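Local coordinates for sensory rhodopsin transducer (Thermotoga maritima, PDB 1NC7), which is of unconfirmed function but belongs to the sensory rhodopsin transducer family, binds magnesium ions, and probably relays signals as its Anabaena relative is thought to, at residues I64-E69 with D91-P96. Residues are numbered along the deposited sequence; the frame is centred on the assembly and turned at random.
Sequences ITFLFE and DKLGIP
Where the loop between strands 84-89 and 101-107 packs on strand 60-68 of the antiparallel sheet, Phe66 of that strand and Phe68 two residues on meet Leu93 and Ile95, which project from the loop. The two main chains stay well apart, 8.8 Å between the CA atoms of Phe66 and Ile95, and the apolar side chains fill the interval. Ile95 delivers its terminal methyl over one face of the Phe66 ring: CD1 lies 3.5 Å from the ring centroid and 20° off the normal, a CH-pi contact. The methyl is shifted toward the rim, so that the ring atom nearest to Ile95 CD1 is Phe66 CE1, at 3.3 Å. Ile95 CG1 stands anti to its carbonyl carbon (chi1 -61°) and the chain is extended beyond it (chi2 175°), which carries CD1 to the ring. The other branch of Ile95 serves Phe68, CG2 coming to the ring edge 4.2 Å from Phe68 CE1. Leu93 reaches the far end of Phe66 obliquely, with its CD1 3.9 Å from Phe66 CZ. Tyr101 adds an edge-to-face ring contact to Phe66, and Lys99 a cation-pi contact to Phe68. With an alanine at Phe66, the methyls of Ile95 and Leu93 would probably lose the ring they rest on, leaving a gap between strand and loop. Aromatic residues on a strand, covered by aliphatic side chains from a connecting loop, here form part of the buried apolar packing of an all-beta fold.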
ATOM      1  N   ILE D  64       6.039 -18.675  -9.614  1.00  7.32           N
ATOM      2  CA  ILE D  64       5.314 -17.435  -9.865  1.00  7.65           C
ATOM      3  C   ILE D  64       4.397 -17.571 -11.071  1.00  6.65           C
ATOM      4  O   ILE D  64       4.865 -17.742 -12.196  1.00  8.13           O
ATOM      5  CB  ILE D  64       6.281 -16.267 -10.133  1.00  8.03           C
ATOM      6  CG1 ILE D  64       7.340 -16.199  -9.027  1.00 11.09           C
ATOM      7  CG2 ILE D  64       5.500 -14.959 -10.203  1.00 10.32           C
ATOM      8  CD1 ILE D  64       8.429 -15.183  -9.281  1.00 13.18           C
ATOM      9  N   THR D  65       3.095 -17.480 -10.829  1.00  5.92           N
ATOM     10  CA  THR D  65       2.109 -17.601 -11.896  1.00  6.72           C
ATOM     11  C   THR D  65       1.540 -16.244 -12.305  1.00  6.60           C
ATOM     12  O   THR D  65       1.092 -15.463 -11.464  1.00  6.36           O
ATOM     13  CB  THR D  65       0.945 -18.509 -11.462  1.00  6.79           C
ATOM     14  OG1 THR D  65       1.453 -19.803 -11.116  1.00  8.85           O
ATOM     15  CG2 THR D  65      -0.075 -18.652 -12.589  1.00  7.81           C
ATOM     16  N   PHE D  66       1.569 -15.978 -13.606  1.00  5.85           N
ATOM     17  CA  PHE D  66       1.044 -14.736 -14.156  1.00  5.45           C
ATOM     18  C   PHE D  66      -0.282 -15.032 -14.846  1.00  7.09           C
ATOM     19  O   PHE D  66      -0.350 -15.890 -15.733  1.00  6.77           O
ATOM     20  CB  PHE D  66       2.039 -14.150 -15.161  1.00  7.11           C
ATOM     21  CG  PHE D  66       3.328 -13.698 -14.540  1.00  8.17           C
ATOM     22  CD1 PHE D  66       3.468 -12.402 -14.056  1.00 12.27           C
ATOM     23  CD2 PHE D  66       4.392 -14.582 -14.407  1.00 10.34           C
ATOM     24  CE1 PHE D  66       4.654 -11.993 -13.446  1.00 13.19           C
ATOM     25  CE2 PHE D  66       5.580 -14.184 -13.800  1.00 10.52           C
ATOM     26  CZ  PHE D  66       5.710 -12.887 -13.319  1.00 12.86           C
ATOM     27  N   LEU D  67      -1.333 -14.338 -14.419  1.00  5.32           N
ATOM     28  CA  LEU D  67      -2.663 -14.498 -14.996  1.00  5.47           C
ATOM     29  C   LEU D  67      -2.946 -13.276 -15.859  1.00  6.02           C
ATOM     30  O   LEU D  67      -2.551 -12.162 -15.517  1.00  6.54           O
ATOM     31  CB  LEU D  67      -3.725 -14.593 -13.899  1.00  6.06           C
ATOM     32  CG  LEU D  67      -3.598 -15.698 -12.852  1.00  7.43           C
ATOM     33  CD1 LEU D  67      -4.778 -15.611 -11.898  1.00  7.95           C
ATOM     34  CD2 LEU D  67      -3.546 -17.064 -13.527  1.00  9.77           C
ATOM     35  N   PHE D  68      -3.629 -13.485 -16.978  1.00  5.69           N
ATOM     36  CA  PHE D  68      -3.944 -12.391 -17.885  1.00  5.15           C
ATOM     37  C   PHE D  68      -5.447 -12.223 -18.050  1.00  5.38           C
ATOM     38  O   PHE D  68      -6.227 -13.009 -17.516  1.00  6.72           O
ATOM     39  CB  PHE D  68      -3.258 -12.647 -19.229  1.00  5.62           C
ATOM     40  CG  PHE D  68      -1.761 -12.716 -19.121  1.00  5.55           C
ATOM     41  CD1 PHE D  68      -1.001 -11.551 -19.106  1.00  7.52           C
ATOM     42  CD2 PHE D  68      -1.118 -13.939 -18.965  1.00  7.94           C
ATOM     43  CE1 PHE D  68       0.383 -11.601 -18.932  1.00  8.70           C
ATOM     44  CE2 PHE D  68       0.265 -14.000 -18.790  1.00  8.94           C
ATOM     45  CZ  PHE D  68       1.016 -12.828 -18.773  1.00  9.83           C
ATOM     46  N   GLU D  69      -5.856 -11.191 -18.782  1.00  7.54           N
ATOM     47  CA  GLU D  69      -7.277 -10.945 -18.977  1.00  8.40           C
ATOM     48  C   GLU D  69      -7.914 -11.855 -20.017  1.00  9.60           C
ATOM     49  O   GLU D  69      -9.041 -12.309 -19.829  1.00  9.30           O
ATOM     50  CB  GLU D  69      -7.519  -9.484 -19.370  1.00  9.00           C
ATOM     51  CG  GLU D  69      -7.104  -8.474 -18.308  1.00 11.14           C
ATOM     52  CD  GLU D  69      -7.628  -7.083 -18.602  1.00 14.44           C
ATOM     53  OE1 GLU D  69      -7.371  -6.575 -19.713  1.00 16.84           O
ATOM     54  OE2 GLU D  69      -8.299  -6.499 -17.722  1.00 15.06           O
ATOM     55  N   ASP D  91      10.115  -7.141 -15.783  1.00  7.95           N
ATOM     56  CA  ASP D  91      10.229  -6.697 -17.172  1.00 10.52           C
ATOM     57  C   ASP D  91      11.281  -7.491 -17.945  1.00 11.41           C
ATOM     58  O   ASP D  91      11.457  -7.291 -19.148  1.00 12.39           O
ATOM     59  CB  ASP D  91      10.582  -5.206 -17.225  1.00 11.26           C
ATOM     60  CG  ASP D  91      11.889  -4.891 -16.523  1.00 11.97           C
ATOM     61  OD1 ASP D  91      12.059  -5.321 -15.363  1.00 11.65           O
ATOM     62  OD2 ASP D  91      12.744  -4.206 -17.123  1.00 14.95           O
ATOM     63  N   LYS D  92      11.974  -8.389 -17.255  1.00 10.87           N
ATOM     64  CA  LYS D  92      13.013  -9.200 -17.886  1.00 12.75           C
ATOM     65  C   LYS D  92      12.618 -10.672 -17.972  1.00 13.53           C
ATOM     66  O   LYS D  92      13.483 -11.546 -18.040  1.00 14.48           O
ATOM     67  CB  LYS D  92      14.318  -9.068 -17.099  1.00 13.29           C
ATOM     68  CG  LYS D  92      14.810  -7.635 -16.959  1.00 16.60           C
ATOM     69  CD  LYS D  92      16.079  -7.569 -16.127  1.00 19.48           C
ATOM     70  CE  LYS D  92      16.585  -6.142 -15.998  1.00 21.74           C
ATOM     71  NZ  LYS D  92      17.813  -6.068 -15.159  1.00 23.33           N
ATOM     72  N   LEU D  93      11.316 -10.940 -17.987  1.00 13.25           N
ATOM     73  CA  LEU D  93      10.822 -12.314 -18.034  1.00 13.69           C
ATOM     74  C   LEU D  93      10.080 -12.693 -19.314  1.00 13.62           C
ATOM     75  O   LEU D  93       9.498 -13.774 -19.397  1.00 14.59           O
ATOM     76  CB  LEU D  93       9.904 -12.576 -16.836  1.00 14.14           C
ATOM     77  CG  LEU D  93      10.487 -12.373 -15.436  1.00 14.76           C
ATOM     78  CD1 LEU D  93       9.414 -12.660 -14.394  1.00 15.44           C
ATOM     79  CD2 LEU D  93      11.684 -13.286 -15.236  1.00 16.21           C
ATOM     80  N   GLY D  94      10.094 -11.812 -20.309  1.00 13.72           N
ATOM     81  CA  GLY D  94       9.410 -12.120 -21.553  1.00 15.50           C
ATOM     82  C   GLY D  94       7.924 -11.817 -21.517  1.00 16.41           C
ATOM     83  O   GLY D  94       7.190 -12.153 -22.449  1.00 16.60           O
ATOM     84  N   ILE D  95       7.469 -11.192 -20.436  1.00 16.93           N
ATOM     85  CA  ILE D  95       6.061 -10.831 -20.312  1.00 17.31           C
ATOM     86  C   ILE D  95       5.794  -9.657 -21.248  1.00 16.24           C
ATOM     87  O   ILE D  95       6.570  -8.702 -21.293  1.00 16.77           O
ATOM     88  CB  ILE D  95       5.714 -10.398 -18.874  1.00 18.70           C
ATOM     89  CG1 ILE D  95       5.983 -11.549 -17.905  1.00 20.43           C
ATOM     90  CG2 ILE D  95       4.252  -9.964 -18.797  1.00 19.61           C
ATOM     91  CD1 ILE D  95       5.796 -11.176 -16.455  1.00 22.08           C
ATOM     92  N   PRO D  96       4.698  -9.714 -22.017  1.00 16.10           N
ATOM     93  CA  PRO D  96       4.410  -8.603 -22.928  1.00 15.88           C
ATOM     94  C   PRO D  96       4.267  -7.284 -22.177  1.00 15.68           C
ATOM     95  O   PRO D  96       3.675  -7.237 -21.098  1.00 15.63           O
ATOM     96  CB  PRO D  96       3.099  -9.029 -23.586  1.00 16.50           C
ATOM     97  CG  PRO D  96       3.196 -10.521 -23.590  1.00 16.10           C
ATOM     98  CD  PRO D  96       3.734 -10.811 -22.207  1.00 16.36           C
TER